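PDB 4MT4: CmeC from Campylobacter jejuni, which probably forms the trimeric outer-membrane channel through which a multidrug efflux system expels its substrates from the cell. Local coordinates for residues K48-A53 against S154-T159; K55-L60 against K233-N238; E280-Q285 against L349-A354. All blocks are in the same frame, centred on the assembly; numbering follows the deposited sequence.

Interaction 1. Residues K48-A53 against S154-T159; sequences KVVDLA and SVISNT
Helices 48-53 and 154-159 run roughly antiparallel, their short axes inclined at 144° and 9.7 Å apart at closest approach, with Val50 and Ile156 nearest in the backbone. Thr159 carries the contact, its two branches doing different work. The methyl, anti to the backbone N, reaches the first helix, where Thr159 CG2 lies 3.7 Å from Val49 O; the side chains of Val49 and Thr159 pass alongside one another, pointing opposite ways. The hydroxyl faces Ala53, whose CB is 3.5 Å from Thr159 OG1, but it gives its proton to its own helix: Thr159 OG1 donates to Val155 O at 2.8 Å. That carbonyl also takes the backbone N-H of Thr159, and the two donors arrive from opposite faces of its plane. Flanking the threonine, Ala53 CB meets Val155 CG1 at 4.2 Å and Val50 CG1 meets Ile156 CG2 at 4.3 Å. Trp38 touches both Val50 and Ile156, while Thr236 of helix 201-236 packs on Val49 and Ala53. No hydrogen bond joins the two segments: aliphatic groups pack this buried interface, and the bond of the hydroxyl to its own helix probably makes the threonine easier to bury.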
loop_
_atom_site.group_PDB
_atom_site.type_symbol
_atom_site.label_atom_id
_atom_site.label_comp_id
_atom_site.label_asym_id
_atom_site.label_seq_id
_atom_site.Cartn_x
_atom_site.Cartn_y
_atom_site.Cartn_z
ATOM N N LYS B 48 -30.026 9.157 -3.192
ATOM C CA LYS B 48 -30.252 7.762 -3.550
ATOM C C LYS B 48 -28.944 6.998 -3.708
ATOM O O LYS B 48 -28.845 5.839 -3.306
ATOM C CB LYS B 48 -31.063 7.661 -4.842
ATOM C CG LYS B 48 -32.496 8.145 -4.724
ATOM C CD LYS B 48 -33.248 7.940 -6.026
ATOM C CE LYS B 48 -34.616 8.597 -5.984
ATOM N NZ LYS B 48 -35.442 8.089 -4.855
ATOM N N VAL B 49 -27.940 7.645 -4.291
ATOM C CA VAL B 49 -26.672 6.976 -4.559
ATOM C C VAL B 49 -25.844 6.844 -3.280
ATOM O O VAL B 49 -24.971 5.985 -3.184
ATOM C CB VAL B 49 -25.854 7.716 -5.647
ATOM C CG1 VAL B 49 -25.114 8.905 -5.062
ATOM C CG2 VAL B 49 -24.881 6.762 -6.318
ATOM N N VAL B 50 -26.132 7.685 -2.291
ATOM C CA VAL B 50 -25.464 7.587 -0.998
ATOM C C VAL B 50 -26.038 6.414 -0.209
ATOM O O VAL B 50 -25.304 5.662 0.436
ATOM C CB VAL B 50 -25.604 8.892 -0.179
ATOM C CG1 VAL B 50 -25.188 8.673 1.267
ATOM C CG2 VAL B 50 -24.780 10.003 -0.811
ATOM N N ASP B 51 -27.357 6.258 -0.275
ATOM C CA ASP B 51 -28.034 5.138 0.371
ATOM C C ASP B 51 -27.575 3.810 -0.219
ATOM O O ASP B 51 -27.437 2.819 0.496
ATOM C CB ASP B 51 -29.553 5.268 0.239
ATOM C CG ASP B 51 -30.131 6.322 1.164
ATOM O OD1 ASP B 51 -29.421 6.745 2.099
ATOM O OD2 ASP B 51 -31.298 6.718 0.963
ATOM N N LEU B 52 -27.343 3.798 -1.529
ATOM C CA LEU B 52 -26.839 2.609 -2.207
ATOM C C LEU B 52 -25.448 2.247 -1.702
ATOM O O LEU B 52 -25.125 1.070 -1.537
ATOM C CB LEU B 52 -26.814 2.825 -3.723
ATOM C CG LEU B 52 -28.157 2.727 -4.450
ATOM C CD1 LEU B 52 -28.053 3.286 -5.862
ATOM C CD2 LEU B 52 -28.626 1.282 -4.477
ATOM N N ALA B 53 -24.630 3.267 -1.459
ATOM C CA ALA B 53 -23.296 3.066 -0.910
ATOM C C ALA B 53 -23.377 2.497 0.502
ATOM O O ALA B 53 -22.732 1.499 0.816
ATOM C CB ALA B 53 -22.515 4.373 -0.916
ATOM N N SER B 154 -15.543 8.146 4.992
ATOM C CA SER B 154 -14.712 8.060 3.795
ATOM C C SER B 154 -15.503 7.562 2.587
ATOM O O SER B 154 -15.404 8.123 1.497
ATOM C CB SER B 154 -13.516 7.142 4.048
ATOM O OG SER B 154 -12.795 6.889 2.854
ATOM N N VAL B 155 -16.282 6.506 2.792
ATOM C CA VAL B 155 -17.091 5.913 1.731
ATOM C C VAL B 155 -18.149 6.893 1.232
ATOM O O VAL B 155 -18.347 7.043 0.024
ATOM C CB VAL B 155 -17.772 4.612 2.213
ATOM C CG1 VAL B 155 -18.891 4.206 1.271
ATOM C CG2 VAL B 155 -16.746 3.499 2.339
ATOM N N ILE B 156 -18.817 7.565 2.165
ATOM C CA ILE B 156 -19.835 8.550 1.813
ATOM C C ILE B 156 -19.231 9.732 1.056
ATOM O O ILE B 156 -19.743 10.142 0.014
ATOM C CB ILE B 156 -20.572 9.081 3.063
ATOM C CG1 ILE B 156 -21.369 7.960 3.733
ATOM C CG2 ILE B 156 -21.497 10.228 2.695
ATOM C CD1 ILE B 156 -22.120 8.407 4.975
ATOM N N SER B 157 -18.137 10.271 1.585
ATOM C CA SER B 157 -17.465 11.408 0.963
ATOM C C SER B 157 -16.977 11.079 -0.442
ATOM O O SER B 157 -17.109 11.889 -1.361
ATOM C CB SER B 157 -16.291 11.867 1.827
ATOM O OG SER B 157 -16.743 12.335 3.084
ATOM N N ASN B 158 -16.414 9.886 -0.604
ATOM C CA ASN B 158 -15.933 9.439 -1.904
ATOM C C ASN B 158 -17.073 9.260 -2.897
ATOM O O ASN B 158 -16.928 9.568 -4.078
ATOM C CB ASN B 158 -15.150 8.130 -1.770
ATOM C CG ASN B 158 -13.785 8.328 -1.141
ATOM O OD1 ASN B 158 -13.255 9.439 -1.116
ATOM N ND2 ASN B 158 -13.204 7.247 -0.634
ATOM N N THR B 159 -18.209 8.769 -2.409
ATOM C CA THR B 159 -19.394 8.582 -3.240
ATOM C C THR B 159 -19.953 9.922 -3.716
ATOM O O THR B 159 -20.314 10.076 -4.885
ATOM C CB THR B 159 -20.494 7.813 -2.483
ATOM O OG1 THR B 159 -20.025 6.496 -2.165
ATOM C CG2 THR B 159 -21.754 7.706 -3.326
#

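Interaction 2. Residues K55-L60 against K233-N238; sequences KNNNDL and KILTSN
The bend from helix 44-56 into helix 58-79 lies beside the C-terminal end of helix 201-236, with Asn57 and Thr236 nearest at 5.6 Å between their CA atoms. Two consecutive asparagines reach across to two consecutive carbonyls, in reverse order along the chains. Asn56 ND2 donates to Thr236 O at 2.9 Å, nearly straight at 166°; the acceptor lies in the amide plane, whereas the donor is tilted 22° from the carbonyl plane. Asn57, with CG anti to its backbone N, brings ND2 to within 3.1 Å of Leu235 O, in the carbonyl plane and on a lone pair. The same nitrogen also rests against Leu235 CD2. The other end of the Asn57 amide turns back to its own chain, where OD1 accepts from Leu60 N at 3.0 Å and caps helix 58-79. Asn56 is gripped at both ends too, since Lys55 NZ donates to Asn56 OD1 at 2.8 Å; the same ammonium forms a salt bridge with Asp468. Asn238 lays its amide over that of Asn56, the planes stacked 20° apart, with Asn238 CG 3.6 Å from Asn56 OD1. A water accepts from Asn58 N and donates to Ile234 O, adding an indirect link. Beyond, Asn360 of the second subunit packs on Asn58 and Ile363 of that subunit on Ile234. The arrangement is an asparagine N-cap at a break between two helices, tied to the last turn of helix 201-236 by side-chain amides that approach its carbonyls.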
loop_
_atom_site.group_PDB
_atom_site.type_symbol
_atom_site.label_atom_id
_atom_site.label_comp_id
_atom_site.label_asym_id
_atom_site.label_seq_id
_atom_site.Cartn_x
_atom_site.Cartn_y
_atom_site.Cartn_z
ATOM N N LYS B 55 -25.524 0.819 1.672
ATOM C CA LYS B 55 -26.146 -0.494 1.601
ATOM C C LYS B 55 -25.229 -1.533 0.954
ATOM O O LYS B 55 -25.159 -2.672 1.410
ATOM C CB LYS B 55 -27.464 -0.411 0.829
ATOM C CG LYS B 55 -28.125 -1.755 0.566
ATOM C CD LYS B 55 -29.343 -1.608 -0.334
ATOM C CE LYS B 55 -29.947 -2.964 -0.672
ATOM N NZ LYS B 55 -28.978 -3.841 -1.385
ATOM N N ASN B 56 -24.514 -1.135 -0.094
ATOM C CA ASN B 56 -23.797 -2.101 -0.922
ATOM C C ASN B 56 -22.266 -2.022 -0.881
ATOM O O ASN B 56 -21.596 -2.969 -1.293
ATOM C CB ASN B 56 -24.258 -1.963 -2.377
ATOM C CG ASN B 56 -25.747 -2.214 -2.545
ATOM O OD1 ASN B 56 -26.328 -3.059 -1.865
ATOM N ND2 ASN B 56 -26.372 -1.476 -3.457
ATOM N N ASN B 57 -21.713 -0.914 -0.394
ATOM C CA ASN B 57 -20.258 -0.734 -0.398
ATOM C C ASN B 57 -19.535 -1.818 0.397
ATOM O O ASN B 57 -19.809 -2.029 1.577
ATOM C CB ASN B 57 -19.877 0.643 0.147
ATOM C CG ASN B 57 -18.415 0.975 -0.080
ATOM O OD1 ASN B 57 -17.552 0.612 0.721
ATOM N ND2 ASN B 57 -18.128 1.672 -1.174
ATOM N N ASN B 58 -18.606 -2.499 -0.263
ATOM C CA ASN B 58 -17.910 -3.634 0.332
ATOM C C ASN B 58 -16.823 -3.235 1.326
ATOM O O ASN B 58 -16.550 -3.970 2.274
ATOM C CB ASN B 58 -17.311 -4.510 -0.768
ATOM C CG ASN B 58 -18.365 -5.302 -1.518
ATOM O OD1 ASN B 58 -19.217 -5.951 -0.912
ATOM N ND2 ASN B 58 -18.322 -5.239 -2.842
ATOM N N ASP B 59 -16.205 -2.077 1.113
ATOM C CA ASP B 59 -15.227 -1.563 2.070
ATOM C C ASP B 59 -15.914 -1.236 3.392
ATOM O O ASP B 59 -15.336 -1.402 4.466
ATOM C CB ASP B 59 -14.515 -0.324 1.523
ATOM C CG ASP B 59 -13.412 -0.671 0.540
ATOM O OD1 ASP B 59 -12.876 -1.798 0.617
ATOM O OD2 ASP B 59 -13.076 0.183 -0.308
ATOM N N LEU B 60 -17.156 -0.774 3.301
ATOM C CA LEU B 60 -17.961 -0.487 4.481
ATOM C C LEU B 60 -18.314 -1.780 5.209
ATOM O O LEU B 60 -18.340 -1.825 6.441
ATOM C CB LEU B 60 -19.231 0.272 4.092
ATOM C CG LEU B 60 -20.117 0.768 5.236
ATOM C CD1 LEU B 60 -19.322 1.657 6.180
ATOM C CD2 LEU B 60 -21.333 1.507 4.693
ATOM N N LYS B 233 -20.336 3.236 -10.015
ATOM C CA LYS B 233 -20.955 1.914 -9.995
ATOM C C LYS B 233 -20.269 0.991 -8.991
ATOM O O LYS B 233 -20.930 0.304 -8.213
ATOM C CB LYS B 233 -20.920 1.285 -11.389
ATOM C CG LYS B 233 -21.787 1.990 -12.415
ATOM C CD LYS B 233 -23.246 1.978 -12.001
ATOM C CE LYS B 233 -24.126 2.632 -13.053
ATOM N NZ LYS B 233 -25.542 2.727 -12.601
ATOM N N ILE B 234 -18.940 0.984 -9.017
ATOM C CA ILE B 234 -18.147 0.146 -8.125
ATOM C C ILE B 234 -18.384 0.525 -6.662
ATOM O O ILE B 234 -18.340 -0.325 -5.770
ATOM C CB ILE B 234 -16.639 0.249 -8.463
ATOM C CG1 ILE B 234 -16.368 -0.311 -9.862
ATOM C CG2 ILE B 234 -15.794 -0.495 -7.442
ATOM C CD1 ILE B 234 -14.899 -0.343 -10.239
ATOM N N LEU B 235 -18.668 1.800 -6.425
ATOM C CA LEU B 235 -18.850 2.302 -5.068
ATOM C C LEU B 235 -20.225 1.991 -4.470
ATOM O O LEU B 235 -20.367 1.929 -3.250
ATOM C CB LEU B 235 -18.620 3.818 -5.034
ATOM C CG LEU B 235 -17.176 4.329 -5.016
ATOM C CD1 LEU B 235 -17.145 5.838 -5.216
ATOM C CD2 LEU B 235 -16.482 3.947 -3.717
ATOM N N THR B 236 -21.232 1.797 -5.318
ATOM C CA THR B 236 -22.617 1.805 -4.846
ATOM C C THR B 236 -23.497 0.626 -5.277
ATOM O O THR B 236 -24.564 0.411 -4.697
ATOM C CB THR B 236 -23.329 3.100 -5.302
ATOM O OG1 THR B 236 -23.284 3.196 -6.732
ATOM C CG2 THR B 236 -22.663 4.325 -4.696
ATOM N N SER B 237 -23.068 -0.133 -6.280
ATOM C CA SER B 237 -23.946 -1.141 -6.873
ATOM C C SER B 237 -23.582 -2.581 -6.515
ATOM O O SER B 237 -22.410 -2.918 -6.349
ATOM C CB SER B 237 -23.959 -0.990 -8.396
ATOM O OG SER B 237 -24.850 -1.918 -8.988
ATOM N N ASN B 238 -24.607 -3.422 -6.400
ATOM C CA ASN B 238 -24.426 -4.861 -6.223
ATOM C C ASN B 238 -25.102 -5.626 -7.356
ATOM O O ASN B 238 -25.232 -6.851 -7.308
ATOM C CB ASN B 238 -24.982 -5.323 -4.875
ATOM C CG ASN B 238 -26.488 -5.170 -4.782
ATOM O OD1 ASN B 238 -27.069 -4.256 -5.366
ATOM N ND2 ASN B 238 -27.130 -6.071 -4.046
HETATM O O HOH W 1 -18.266 -2.175 -3.083
#

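Interaction 3. Residues E280-Q285 against L349-A354; sequences EKLTQQ and LNKDEA
Asn350 meets Gln285 where helix 349-354 passes helix 280-285 almost antiparallel, at 171° and with the short axes 8.4 Å apart. Gln285 OE1 lies 3.3 Å from Asn350 CB, and the two amides cross with their planes 70° apart. A water perched beside both amides donates to Gln285 OE1 at 2.9 Å and accepts from Asn350 ND2 at 2.8 Å, bridging the helices. At Lys351 the contact is made by the backbone and the base of the side chain: Lys351 CA lies 3.7 Å from Gln285 CB, and the carbonyl oxygen of Lys351 is 3.6 Å from Leu282 CD1. The rest of this lysine runs out extended, and its NZ donates to Asn286 OD1. Asp352 and Glu353 serve another interface, Glu353 OE1 accepting from Gln69 NE2 of the third subunit. Ala354 then turns its methyl into the first helix, where Ala354 CB packs 3.8 Å from Gln285 CG and 4.0 Å from Leu282 CD1. With CG beside that methyl, the bend at chi2 (-61°) turns the glutamine amide toward Asn350. A methyl at Ala354 suits the close passage of the backbones there. Direct contact is van der Waals, of carbon on carbon and of oxygens resting on carbon, with no direct hydrogen bond; a water supplies a polar link between the two segments.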
loop_
_atom_site.group_PDB
_atom_site.type_symbol
_atom_site.label_atom_id
_atom_site.label_comp_id
_atom_site.label_asym_id
_atom_site.label_seq_id
_atom_site.Cartn_x
_atom_site.Cartn_y
_atom_site.Cartn_z
ATOM N N GLU B 280 -7.313 5.159 20.916
ATOM C CA GLU B 280 -7.635 3.866 21.512
ATOM C C GLU B 280 -6.562 2.821 21.247
ATOM O O GLU B 280 -6.316 1.947 22.078
ATOM C CB GLU B 280 -8.983 3.363 20.995
ATOM C CG GLU B 280 -10.169 4.199 21.448
ATOM C CD GLU B 280 -10.467 4.065 22.933
ATOM O OE1 GLU B 280 -9.937 3.135 23.582
ATOM O OE2 GLU B 280 -11.245 4.891 23.453
ATOM N N LYS B 281 -5.925 2.910 20.085
ATOM C CA LYS B 281 -4.845 1.994 19.748
ATOM C C LYS B 281 -3.614 2.279 20.600
ATOM O O LYS B 281 -2.769 1.406 20.801
ATOM C CB LYS B 281 -4.507 2.089 18.262
ATOM C CG LYS B 281 -5.592 1.525 17.362
ATOM C CD LYS B 281 -5.243 1.677 15.895
ATOM C CE LYS B 281 -6.368 1.169 15.006
ATOM N NZ LYS B 281 -6.035 1.275 13.558
ATOM N N LEU B 282 -3.525 3.504 21.108
ATOM C CA LEU B 282 -2.425 3.890 21.984
ATOM C C LEU B 282 -2.621 3.333 23.392
ATOM O O LEU B 282 -1.681 2.813 23.994
ATOM C CB LEU B 282 -2.284 5.412 22.031
ATOM C CG LEU B 282 -1.286 5.984 23.042
ATOM C CD1 LEU B 282 0.111 5.419 22.816
ATOM C CD2 LEU B 282 -1.274 7.503 22.980
ATOM N N THR B 283 -3.843 3.432 23.914
ATOM C CA THR B 283 -4.154 2.878 25.235
ATOM C C THR B 283 -4.077 1.360 25.202
ATOM O O THR B 283 -3.781 0.720 26.207
ATOM C CB THR B 283 -5.557 3.280 25.729
ATOM O OG1 THR B 283 -6.487 2.230 25.433
ATOM C CG2 THR B 283 -6.020 4.562 25.064
ATOM N N GLN B 284 -4.360 0.795 24.034
ATOM C CA GLN B 284 -4.289 -0.646 23.842
ATOM C C GLN B 284 -2.865 -1.142 24.057
ATOM O O GLN B 284 -2.636 -2.108 24.782
ATOM C CB GLN B 284 -4.775 -1.027 22.444
ATOM C CG GLN B 284 -4.598 -2.498 22.114
ATOM C CD GLN B 284 -5.095 -2.846 20.725
ATOM O OE1 GLN B 284 -5.041 -2.025 19.808
ATOM N NE2 GLN B 284 -5.584 -4.070 20.562
ATOM N N GLN B 285 -1.913 -0.464 23.426
ATOM C CA GLN B 285 -0.501 -0.808 23.559
ATOM C C GLN B 285 -0.000 -0.521 24.971
ATOM O O GLN B 285 0.891 -1.205 25.474
ATOM C CB GLN B 285 0.338 -0.040 22.535
ATOM C CG GLN B 285 0.019 -0.392 21.090
ATOM C CD GLN B 285 0.275 -1.855 20.783
ATOM O OE1 GLN B 285 1.287 -2.420 21.197
ATOM N NE2 GLN B 285 -0.650 -2.479 20.062
ATOM N N LEU B 349 8.227 -0.136 23.301
ATOM C CA LEU B 349 8.515 0.428 21.988
ATOM C C LEU B 349 7.285 0.361 21.086
ATOM O O LEU B 349 7.083 1.225 20.233
ATOM C CB LEU B 349 9.693 -0.299 21.342
ATOM C CG LEU B 349 11.053 -0.067 22.007
ATOM C CD1 LEU B 349 12.084 -1.068 21.512
ATOM C CD2 LEU B 349 11.527 1.359 21.768
ATOM N N ASN B 350 6.466 -0.670 21.279
ATOM C CA ASN B 350 5.207 -0.791 20.553
ATOM C C ASN B 350 4.258 0.330 20.946
ATOM O O ASN B 350 3.515 0.851 20.118
ATOM C CB ASN B 350 4.551 -2.147 20.816
ATOM C CG ASN B 350 5.372 -3.308 20.293
ATOM O OD1 ASN B 350 6.315 -3.121 19.526
ATOM N ND2 ASN B 350 5.011 -4.519 20.700
ATOM N N LYS B 351 4.296 0.695 22.222
ATOM C CA LYS B 351 3.514 1.815 22.723
ATOM C C LYS B 351 4.014 3.129 22.133
ATOM O O LYS B 351 3.220 3.988 21.746
ATOM C CB LYS B 351 3.569 1.872 24.250
ATOM C CG LYS B 351 2.870 3.082 24.837
ATOM C CD LYS B 351 3.194 3.254 26.309
ATOM C CE LYS B 351 2.632 4.565 26.832
ATOM N NZ LYS B 351 2.962 4.784 28.267
ATOM N N ASP B 352 5.335 3.280 22.073
ATOM C CA ASP B 352 5.951 4.465 21.485
ATOM C C ASP B 352 5.549 4.612 20.021
ATOM O O ASP B 352 5.280 5.714 19.548
ATOM C CB ASP B 352 7.476 4.403 21.606
ATOM C CG ASP B 352 7.952 4.407 23.049
ATOM O OD1 ASP B 352 7.148 4.743 23.945
ATOM O OD2 ASP B 352 9.135 4.083 23.287
ATOM N N GLU B 353 5.515 3.490 19.309
ATOM C CA GLU B 353 5.114 3.478 17.908
ATOM C C GLU B 353 3.668 3.941 17.759
ATOM O O GLU B 353 3.333 4.689 16.842
ATOM C CB GLU B 353 5.292 2.081 17.312
ATOM C CG GLU B 353 4.867 1.965 15.858
ATOM C CD GLU B 353 5.176 0.605 15.264
ATOM O OE1 GLU B 353 5.610 -0.295 16.015
ATOM O OE2 GLU B 353 4.984 0.437 14.042
ATOM N N ALA B 354 2.818 3.501 18.680
ATOM C CA ALA B 354 1.413 3.887 18.671
ATOM C C ALA B 354 1.254 5.362 19.028
ATOM O O ALA B 354 0.306 6.013 18.592
ATOM C CB ALA B 354 0.618 3.017 19.629
HETATM O O HOH W 2 2.841 -4.479 22.521
#

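How the interactions relate
Interactions 1 and 2 are neighbours, their centres 8 Å apart, and share helix 44-56. Thr236 of interaction 2 touches Leu52 and Thr159 of interaction 1, and Asn57 touches Val155, so helices 44-56, 129-195 and 201-236 meet in one continuous packing region. Their segments alternate along the chain: 48-53, 55-60, 154-159, then 233-238. Interaction 3 follows in series and joins helices 273-293 and 339-405, with its centre about 32 Å from that of interaction 1 and 33 Å from that of interaction 2; the nearest atoms are about 13 Å away. It lies in the later of two efflux-protein sequence regions, the others in the earlier. Interactions 2 and 3 also adjoin other subunits, linking packing within the chain to trimer assembly.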